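Local coordinates for Ras GTPase-activating-like protein IQGAP2 (PDB 5CJP) that probably acts as a scaffold protein of the IQGAP family, using a domain related to Ras GTPase activators to bind small GTPases such as Cdc42, at residues V117-T131 with L173-V187. Numbering follows the deposited sequence.
Sequences VVKEIIDDKSLIINT and LEASIENLRRVTDKV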
ATOM      1  N   VAL E 117      21.376 -22.488 -12.998  1.00 55.61           N
ATOM      2  CA  VAL E 117      22.826 -22.653 -12.958  1.00 56.15           C
ATOM      3  C   VAL E 117      23.483 -21.823 -11.876  1.00 55.41           C
ATOM      4  O   VAL E 117      24.542 -22.184 -11.364  1.00 57.30           O
ATOM      5  CB  VAL E 117      23.503 -22.289 -14.300  1.00 57.63           C
ATOM      6  CG1 VAL E 117      22.925 -23.137 -15.410  1.00 56.36           C
ATOM      7  CG2 VAL E 117      23.355 -20.795 -14.588  1.00 54.37           C
ATOM      8  N   VAL E 118      22.873 -20.696 -11.530  1.00 52.97           N
ATOM      9  CA  VAL E 118      23.450 -19.866 -10.489  1.00 50.21           C
ATOM     10  C   VAL E 118      23.183 -20.561  -9.166  1.00 55.29           C
ATOM     11  O   VAL E 118      24.052 -20.628  -8.303  1.00 53.49           O
ATOM     12  CB  VAL E 118      22.836 -18.442 -10.475  1.00 44.71           C
ATOM     13  CG1 VAL E 118      23.070 -17.786  -9.129  1.00 37.10           C
ATOM     14  CG2 VAL E 118      23.478 -17.585 -11.568  1.00 35.33           C
ATOM     15  N   LYS E 119      21.970 -21.088  -9.023  1.00 61.02           N
ATOM     16  CA  LYS E 119      21.577 -21.782  -7.803  1.00 64.68           C
ATOM     17  C   LYS E 119      22.491 -22.991  -7.584  1.00 66.73           C
ATOM     18  O   LYS E 119      22.707 -23.431  -6.453  1.00 66.39           O
ATOM     19  CB  LYS E 119      20.117 -22.224  -7.905  1.00 66.44           C
ATOM     20  CG  LYS E 119      19.637 -23.000  -6.706  1.00 67.22           C
ATOM     21  CD  LYS E 119      18.226 -23.529  -6.898  1.00 68.54           C
ATOM     22  CE  LYS E 119      17.873 -24.547  -5.813  1.00 68.04           C
ATOM     23  NZ  LYS E 119      18.162 -24.002  -4.447  1.00 68.16           N
ATOM     24  N   GLU E 120      23.033 -23.516  -8.680  1.00 67.36           N
ATOM     25  CA  GLU E 120      23.937 -24.656  -8.616  1.00 67.15           C
ATOM     26  C   GLU E 120      25.314 -24.249  -8.097  1.00 64.81           C
ATOM     27  O   GLU E 120      25.942 -24.992  -7.347  1.00 65.28           O
ATOM     28  CB  GLU E 120      24.106 -25.281  -9.998  1.00 71.09           C
ATOM     29  CG  GLU E 120      23.032 -26.258 -10.380  1.00 76.55           C
ATOM     30  CD  GLU E 120      23.317 -26.916 -11.714  1.00 80.02           C
ATOM     31  OE1 GLU E 120      22.559 -27.832 -12.098  1.00 81.53           O
ATOM     32  OE2 GLU E 120      24.301 -26.516 -12.377  1.00 81.21           O
ATOM     33  N   ILE E 121      25.786 -23.076  -8.511  1.00 60.19           N
ATOM     34  CA  ILE E 121      27.099 -22.595  -8.089  1.00 55.84           C
ATOM     35  C   ILE E 121      27.057 -22.086  -6.645  1.00 58.43           C
ATOM     36  O   ILE E 121      28.083 -22.079  -5.946  1.00 59.22           O
ATOM     37  CB  ILE E 121      27.588 -21.467  -9.017  1.00 50.29           C
ATOM     38  CG1 ILE E 121      27.714 -21.994 -10.446  1.00 43.37           C
ATOM     39  CG2 ILE E 121      28.914 -20.921  -8.534  1.00 46.48           C
ATOM     40  CD1 ILE E 121      27.877 -20.917 -11.482  1.00 72.65           C
ATOM     41  N   ILE E 122      25.868 -21.657  -6.215  1.00 61.15           N
ATOM     42  CA  ILE E 122      25.658 -21.148  -4.848  1.00 65.07           C
ATOM     43  C   ILE E 122      25.578 -22.311  -3.874  1.00 65.44           C
ATOM     44  O   ILE E 122      26.182 -22.287  -2.808  1.00 62.80           O
ATOM     45  CB  ILE E 122      24.327 -20.324  -4.727  1.00 67.56           C
ATOM     46  CG1 ILE E 122      24.433 -18.959  -5.415  1.00 69.66           C
ATOM     47  CG2 ILE E 122      24.002 -20.054  -3.312  1.00 67.99           C
ATOM     48  CD1 ILE E 122      25.499 -18.860  -6.400  1.00 72.65           C
ATOM     49  N   ASP E 123      24.837 -23.338  -4.271  1.00 69.11           N
ATOM     50  CA  ASP E 123      24.626 -24.516  -3.441  1.00 73.43           C
ATOM     51  C   ASP E 123      25.830 -25.427  -3.218  1.00 71.92           C
ATOM     52  O   ASP E 123      25.886 -26.153  -2.222  1.00 70.86           O
ATOM     53  CB  ASP E 123      23.465 -25.342  -4.010  1.00 80.59           C
ATOM     54  CG  ASP E 123      22.118 -24.646  -3.867  1.00 86.73           C
ATOM     55  OD1 ASP E 123      21.102 -25.218  -4.327  1.00 91.32           O
ATOM     56  OD2 ASP E 123      22.073 -23.534  -3.293  1.00 90.07           O
ATOM     57  N   ASP E 124      26.793 -25.407  -4.131  1.00 70.99           N
ATOM     58  CA  ASP E 124      27.962 -26.260  -3.964  1.00 69.36           C
ATOM     59  C   ASP E 124      28.806 -25.776  -2.792  1.00 68.68           C
ATOM     60  O   ASP E 124      29.715 -24.967  -2.962  1.00 68.61           O
ATOM     61  CB  ASP E 124      28.818 -26.272  -5.221  1.00 67.57           C
ATOM     62  CG  ASP E 124      29.843 -27.378  -5.195  1.00 65.20           C
ATOM     63  OD1 ASP E 124      30.189 -27.820  -4.076  1.00 64.13           O
ATOM     64  OD2 ASP E 124      30.304 -27.800  -6.276  1.00 64.50           O
ATOM     65  N   LYS E 125      28.492 -26.288  -1.608  1.00 68.51           N
ATOM     66  CA  LYS E 125      29.188 -25.924  -0.382  1.00 69.16           C
ATOM     67  C   LYS E 125      30.694 -26.183  -0.383  1.00 68.40           C
ATOM     68  O   LYS E 125      31.385 -25.809   0.562  1.00 69.36           O
ATOM     69  CB  LYS E 125      28.553 -26.668   0.792  1.00 70.14           C
ATOM     70  CG  LYS E 125      27.854 -25.769   1.787  1.00 73.48           C
ATOM     71  CD  LYS E 125      26.953 -26.566   2.718  1.00 75.94           C
ATOM     72  CE  LYS E 125      25.852 -27.289   1.933  1.00 76.92           C
ATOM     73  NZ  LYS E 125      24.895 -28.008   2.821  1.00 77.75           N
ATOM     74  N   SER E 126      31.211 -26.805  -1.439  1.00 67.00           N
ATOM     75  CA  SER E 126      32.637 -27.106  -1.508  1.00 65.31           C
ATOM     76  C   SER E 126      33.392 -26.328  -2.578  1.00 61.50           C
ATOM     77  O   SER E 126      34.622 -26.252  -2.543  1.00 60.43           O
ATOM     78  CB  SER E 126      32.849 -28.601  -1.757  1.00 69.03           C
ATOM     79  OG  SER E 126      32.822 -28.898  -3.145  1.00 68.76           O
ATOM     80  N   LEU E 127      32.661 -25.769  -3.537  1.00 57.20           N
ATOM     81  CA  LEU E 127      33.265 -25.007  -4.619  1.00 52.65           C
ATOM     82  C   LEU E 127      33.928 -23.748  -4.088  1.00 53.53           C
ATOM     83  O   LEU E 127      33.309 -22.951  -3.381  1.00 52.33           O
ATOM     84  CB  LEU E 127      32.207 -24.639  -5.648  1.00 48.20           C
ATOM     85  CG  LEU E 127      32.695 -23.856  -6.865  1.00 41.23           C
ATOM     86  CD1 LEU E 127      33.707 -24.666  -7.687  1.00 40.32           C
ATOM     87  CD2 LEU E 127      31.494 -23.511  -7.685  1.00 34.76           C
ATOM     88  N   ILE E 128      35.203 -23.585  -4.427  1.00 55.57           N
ATOM     89  CA  ILE E 128      35.999 -22.445  -3.993  1.00 55.26           C
ATOM     90  C   ILE E 128      36.973 -22.100  -5.097  1.00 56.50           C
ATOM     91  O   ILE E 128      38.147 -22.471  -5.044  1.00 58.55           O
ATOM     92  CB  ILE E 128      36.825 -22.779  -2.749  1.00 56.00           C
ATOM     93  CG1 ILE E 128      35.903 -23.144  -1.590  1.00 55.07           C
ATOM     94  CG2 ILE E 128      37.669 -21.604  -2.343  1.00 54.63           C
ATOM     95  CD1 ILE E 128      36.660 -23.764  -0.486  1.00 72.65           C
ATOM     96  N   ILE E 129      36.485 -21.396  -6.108  1.00 57.08           N
ATOM     97  CA  ILE E 129      37.332 -20.987  -7.213  1.00 57.01           C
ATOM     98  C   ILE E 129      38.114 -19.736  -6.794  1.00 59.54           C
ATOM     99  O   ILE E 129      37.580 -18.849  -6.111  1.00 61.20           O
ATOM    100  CB  ILE E 129      36.484 -20.670  -8.470  1.00 54.23           C
ATOM    101  CG1 ILE E 129      35.681 -21.899  -8.878  1.00 52.36           C
ATOM    102  CG2 ILE E 129      37.381 -20.243  -9.620  1.00 50.41           C
ATOM    103  CD1 ILE E 129      34.591 -21.604  -9.879  1.00 72.65           C
ATOM    104  N   ASN E 130      39.383 -19.680  -7.178  1.00 59.84           N
ATOM    105  CA  ASN E 130      40.234 -18.530  -6.865  1.00 60.55           C
ATOM    106  C   ASN E 130      41.405 -18.480  -7.836  1.00 61.86           C
ATOM    107  O   ASN E 130      42.391 -19.207  -7.691  1.00 62.28           O
ATOM    108  CB  ASN E 130      40.773 -18.604  -5.440  1.00 58.32           C
ATOM    109  CG  ASN E 130      41.223 -17.239  -4.916  1.00 54.09           C
ATOM    110  OD1 ASN E 130      41.948 -16.504  -5.583  1.00 50.81           O
ATOM    111  ND2 ASN E 130      40.791 -16.906  -3.711  1.00 53.80           N
ATOM    112  N   THR E 131      41.285 -17.611  -8.827  1.00 63.59           N
ATOM    113  CA  THR E 131      42.302 -17.462  -9.852  1.00 65.32           C
ATOM    114  C   THR E 131      43.476 -16.581  -9.436  1.00 65.50           C
ATOM    115  O   THR E 131      44.259 -16.148 -10.281  1.00 63.35           O
ATOM    116  CB  THR E 131      41.668 -16.881 -11.121  1.00 67.36           C
ATOM    117  OG1 THR E 131      40.917 -15.703 -10.789  1.00 65.30           O
ATOM    118  CG2 THR E 131      40.730 -17.896 -11.736  1.00 67.55           C
ATOM    119  N   LEU E 173      45.131 -23.897  -7.932  1.00 62.34           N
ATOM    120  CA  LEU E 173      44.843 -23.044  -9.068  1.00 60.27           C
ATOM    121  C   LEU E 173      44.393 -23.931 -10.228  1.00 61.57           C
ATOM    122  O   LEU E 173      43.389 -23.638 -10.879  1.00 58.44           O
ATOM    123  CB  LEU E 173      46.095 -22.246  -9.475  1.00 54.54           C
ATOM    124  CG  LEU E 173      45.989 -21.374 -10.733  1.00 51.11           C
ATOM    125  CD1 LEU E 173      45.161 -20.115 -10.438  1.00 49.53           C
ATOM    126  CD2 LEU E 173      47.378 -20.995 -11.213  1.00 49.63           C
ATOM    127  N   GLU E 174      45.145 -25.008 -10.471  1.00 66.10           N
ATOM    128  CA  GLU E 174      44.859 -25.958 -11.550  1.00 69.61           C
ATOM    129  C   GLU E 174      43.405 -26.408 -11.490  1.00 65.40           C
ATOM    130  O   GLU E 174      42.687 -26.356 -12.488  1.00 61.54           O
ATOM    131  CB  GLU E 174      45.759 -27.203 -11.439  1.00 82.43           C
ATOM    132  CG  GLU E 174      47.244 -27.015 -11.742  1.00 92.91           C
ATOM    133  CD  GLU E 174      47.516 -26.697 -13.192  1.00 99.25           C
ATOM    134  OE1 GLU E 174      48.705 -26.629 -13.570  1.00102.10           O
ATOM    135  OE2 GLU E 174      46.546 -26.512 -13.955  1.00102.53           O
ATOM    136  N   ALA E 175      42.998 -26.868 -10.310  1.00 61.03           N
ATOM    137  CA  ALA E 175      41.645 -27.347 -10.073  1.00 59.34           C
ATOM    138  C   ALA E 175      40.630 -26.224 -10.261  1.00 60.40           C
ATOM    139  O   ALA E 175      39.612 -26.405 -10.936  1.00 62.60           O
ATOM    140  CB  ALA E 175      41.537 -27.921  -8.662  1.00 52.70           C
ATOM    141  N   SER E 176      40.903 -25.069  -9.659  1.00 60.74           N
ATOM    142  CA  SER E 176      40.008 -23.925  -9.776  1.00 60.34           C
ATOM    143  C   SER E 176      39.741 -23.625 -11.233  1.00 60.19           C
ATOM    144  O   SER E 176      38.618 -23.321 -11.623  1.00 61.13           O
ATOM    145  CB  SER E 176      40.615 -22.692  -9.095  1.00 59.69           C
ATOM    146  OG  SER E 176      40.453 -22.747  -7.688  1.00 58.37           O
ATOM    147  N   ILE E 177      40.777 -23.713 -12.050  1.00 60.12           N
ATOM    148  CA  ILE E 177      40.628 -23.451 -13.471  1.00 60.48           C
ATOM    149  C   ILE E 177      39.747 -24.515 -14.103  1.00 64.17           C
ATOM    150  O   ILE E 177      39.094 -24.269 -15.110  1.00 65.27           O
ATOM    151  CB  ILE E 177      41.980 -23.445 -14.168  1.00 57.79           C
ATOM    152  CG1 ILE E 177      42.845 -22.358 -13.535  1.00 56.26           C
ATOM    153  CG2 ILE E 177      41.821 -23.213 -15.655  1.00 51.73           C
ATOM    154  CD1 ILE E 177      44.271 -22.434 -13.950  1.00 72.65           C
ATOM    155  N   GLU E 178      39.728 -25.701 -13.509  1.00 68.29           N
ATOM    156  CA  GLU E 178      38.915 -26.774 -14.049  1.00 71.67           C
ATOM    157  C   GLU E 178      37.489 -26.524 -13.638  1.00 69.65           C
ATOM    158  O   GLU E 178      36.580 -26.569 -14.463  1.00 70.90           O
ATOM    159  CB  GLU E 178      39.375 -28.129 -13.520  1.00 78.88           C
ATOM    160  CG  GLU E 178      39.835 -29.062 -14.618  1.00 83.70           C
ATOM    161  CD  GLU E 178      38.741 -29.358 -15.620  1.00 87.35           C
ATOM    162  OE1 GLU E 178      37.821 -30.132 -15.277  1.00 89.25           O
ATOM    163  OE2 GLU E 178      38.794 -28.808 -16.742  1.00 88.89           O
ATOM    164  N   ASN E 179      37.305 -26.255 -12.351  1.00 65.69           N
ATOM    165  CA  ASN E 179      35.991 -25.976 -11.801  1.00 61.80           C
ATOM    166  C   ASN E 179      35.369 -24.795 -12.541  1.00 59.31           C
ATOM    167  O   ASN E 179      34.249 -24.885 -13.040  1.00 57.50           O
ATOM    168  CB  ASN E 179      36.093 -25.632 -10.309  1.00 64.10           C
ATOM    169  CG  ASN E 179      36.498 -26.821  -9.453  1.00 64.56           C
ATOM    170  OD1 ASN E 179      35.763 -27.799  -9.332  1.00 65.98           O
ATOM    171  ND2 ASN E 179      37.673 -26.737  -8.852  1.00 67.75           N
ATOM    172  N   LEU E 180      36.114 -23.694 -12.611  1.00 57.98           N
ATOM    173  CA  LEU E 180      35.649 -22.475 -13.261  1.00 58.52           C
ATOM    174  C   LEU E 180      35.141 -22.724 -14.679  1.00 59.91           C
ATOM    175  O   LEU E 180      34.040 -22.296 -15.033  1.00 59.38           O
ATOM    176  CB  LEU E 180      36.772 -21.426 -13.301  1.00 56.28           C
ATOM    177  CG  LEU E 180      36.468 -19.957 -12.914  1.00 53.71           C
ATOM    178  CD1 LEU E 180      37.638 -19.082 -13.366  1.00 50.29           C
ATOM    179  CD2 LEU E 180      35.175 -19.458 -13.559  1.00 49.51           C
ATOM    180  N   ARG E 181      35.936 -23.421 -15.481  1.00 61.80           N
ATOM    181  CA  ARG E 181      35.555 -23.705 -16.857  1.00 65.64           C
ATOM    182  C   ARG E 181      34.286 -24.537 -16.932  1.00 62.21           C
ATOM    183  O   ARG E 181      33.497 -24.409 -17.865  1.00 61.03           O
ATOM    184  CB  ARG E 181      36.679 -24.439 -17.580  1.00 74.09           C
ATOM    185  CG  ARG E 181      36.489 -24.490 -19.090  1.00 87.77           C
ATOM    186  CD  ARG E 181      36.703 -25.892 -19.597  1.00 98.25           C
ATOM    187  NE  ARG E 181      35.682 -26.797 -19.068  1.00104.09           N
ATOM    188  CZ  ARG E 181      35.912 -28.052 -18.702  1.00106.24           C
ATOM    189  NH1 ARG E 181      37.131 -28.566 -18.800  1.00107.58           N
ATOM    190  NH2 ARG E 181      34.919 -28.803 -18.243  1.00106.55           N
ATOM    191  N   ARG E 182      34.096 -25.385 -15.935  1.00 60.03           N
ATOM    192  CA  ARG E 182      32.940 -26.260 -15.860  1.00 57.05           C
ATOM    193  C   ARG E 182      31.653 -25.506 -15.521  1.00 55.78           C
ATOM    194  O   ARG E 182      30.622 -25.719 -16.154  1.00 53.00           O
ATOM    195  CB  ARG E 182      33.198 -27.322 -14.805  1.00 57.81           C
ATOM    196  CG  ARG E 182      32.871 -28.716 -15.238  1.00 55.86           C
ATOM    197  CD  ARG E 182      32.820 -29.599 -14.022  1.00 57.20           C
ATOM    198  NE  ARG E 182      31.767 -29.140 -13.118  1.00 53.06           N
ATOM    199  CZ  ARG E 182      31.981 -28.632 -11.910  1.00 53.45           C
ATOM    200  NH1 ARG E 182      33.221 -28.504 -11.439  1.00 48.83           N
ATOM    201  NH2 ARG E 182      30.950 -28.262 -11.166  1.00 55.16           N
ATOM    202  N   VAL E 183      31.708 -24.647 -14.501  1.00 54.01           N
ATOM    203  CA  VAL E 183      30.532 -23.869 -14.113  1.00 52.28           C
ATOM    204  C   VAL E 183      30.223 -22.823 -15.165  1.00 52.28           C
ATOM    205  O   VAL E 183      29.071 -22.550 -15.458  1.00 52.79           O
ATOM    206  CB  VAL E 183      30.723 -23.158 -12.772  1.00 51.40           C
ATOM    207  CG1 VAL E 183      29.972 -23.896 -11.701  1.00 52.87           C
ATOM    208  CG2 VAL E 183      32.176 -23.098 -12.405  1.00 52.49           C
ATOM    209  N   THR E 184      31.266 -22.249 -15.746  1.00 51.11           N
ATOM    210  CA  THR E 184      31.093 -21.236 -16.768  1.00 49.58           C
ATOM    211  C   THR E 184      30.349 -21.781 -17.968  1.00 53.21           C
ATOM    212  O   THR E 184      29.448 -21.126 -18.490  1.00 53.31           O
ATOM    213  CB  THR E 184      32.446 -20.694 -17.252  1.00 46.32           C
ATOM    214  OG1 THR E 184      33.139 -20.104 -16.154  1.00 42.15           O
ATOM    215  CG2 THR E 184      32.257 -19.654 -18.337  1.00 37.71           C
ATOM    216  N   ASP E 185      30.730 -22.977 -18.412  1.00 56.35           N
ATOM    217  CA  ASP E 185      30.096 -23.581 -19.578  1.00 57.70           C
ATOM    218  C   ASP E 185      28.611 -23.797 -19.305  1.00 57.65           C
ATOM    219  O   ASP E 185      27.781 -23.654 -20.207  1.00 56.50           O
ATOM    220  CB  ASP E 185      30.770 -24.911 -19.955  1.00 59.79           C
ATOM    221  CG  ASP E 185      30.613 -25.248 -21.441  1.00 60.36           C
ATOM    222  OD1 ASP E 185      30.463 -26.440 -21.770  1.00 60.16           O
ATOM    223  OD2 ASP E 185      30.654 -24.320 -22.287  1.00 60.85           O
ATOM    224  N   LYS E 186      28.270 -24.138 -18.063  1.00 57.27           N
ATOM    225  CA  LYS E 186      26.871 -24.319 -17.707  1.00 54.97           C
ATOM    226  C   LYS E 186      26.141 -22.985 -17.885  1.00 53.13           C
ATOM    227  O   LYS E 186      25.094 -22.931 -18.522  1.00 54.12           O
ATOM    228  CB  LYS E 186      26.736 -24.815 -16.266  1.00 57.20           C
ATOM    229  CG  LYS E 186      27.153 -26.269 -16.085  1.00 58.50           C
ATOM    230  CD  LYS E 186      26.717 -26.845 -14.752  1.00 60.86           C
ATOM    231  CE  LYS E 186      26.993 -28.347 -14.722  1.00 66.45           C
ATOM    232  NZ  LYS E 186      26.570 -29.017 -13.451  1.00 67.44           N
ATOM    233  N   VAL E 187      26.700 -21.904 -17.347  1.00 49.11           N
ATOM    234  CA  VAL E 187      26.086 -20.590 -17.486  1.00 46.57           C
ATOM    235  C   VAL E 187      25.951 -20.207 -18.953  1.00 46.45           C
ATOM    236  O   VAL E 187      24.880 -19.838 -19.418  1.00 44.65           O
ATOM    237  CB  VAL E 187      26.919 -19.499 -16.803  1.00 44.61           C
ATOM    238  CG1 VAL E 187      26.359 -18.144 -17.156  1.00 42.88           C
ATOM    239  CG2 VAL E 187      26.919 -19.703 -15.294  1.00 43.00           C
TER
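Val-117 starts the contact by setting CG2 against CG2 of Val-187 at 3.8 Å, the two side chains crossing at about a right angle, while its CG1 lies over the carbonyl oxygen of Lys-186. One turn on, the extended chain of Glu-120 brings OE2 beside the equally extended Lys-186, forming a long salt bridge from OE2 to NZ of Lys-186 (3.5 Å) at the exposed margin. Ile-121 turns CG1 and CD1 onto the CG1 branch of Val-183, its CD1 also approaching CG2 of Val-187. The helix then ends, and Asp-124 opens a type I turn to Leu-127; OD1 of Asp-124 accepts from N of Ser-126 at 3.0 Å and also from OG of Ser-126, both on one face of the carboxylate, closing an Asx turn. Leu-127, with CG anti to the backbone N (chi1 -179°), sends CD1 alongside CB of Asn-179 at 3.7 Å. Ile-129 fills the middle of the second half: CG2 lies against CG of Leu-180, the side chains crossing at about a right angle, and CD1 reaches CG2 of Val-183 at 3.8 Å. An alanine here would strip away both of those branches and is likely to open a gap between the loop and the helix over Leu-180 and Val-183. The backbone N of Asn-130 donates to OG of Ser-176 (3.3 Å, 147° at the hydrogen), tying the extended chain to the helix. Thr-131 finishes the run, CG2 meeting CD1 of Leu-180 at 3.7 Å. The segment thus follows the 173-187 part of helix 167-193, residues 117-123 running nearly antiparallel to it (155°, axes 9.9 Å apart at closest approach) before a loop takes over, all within the helical GAP-related domain. Helix 261-278 packs against Leu-127 and Ile-129 through Asn-266, and helix 294-311 meets Arg-181 and Thr-184 through Tyr-296.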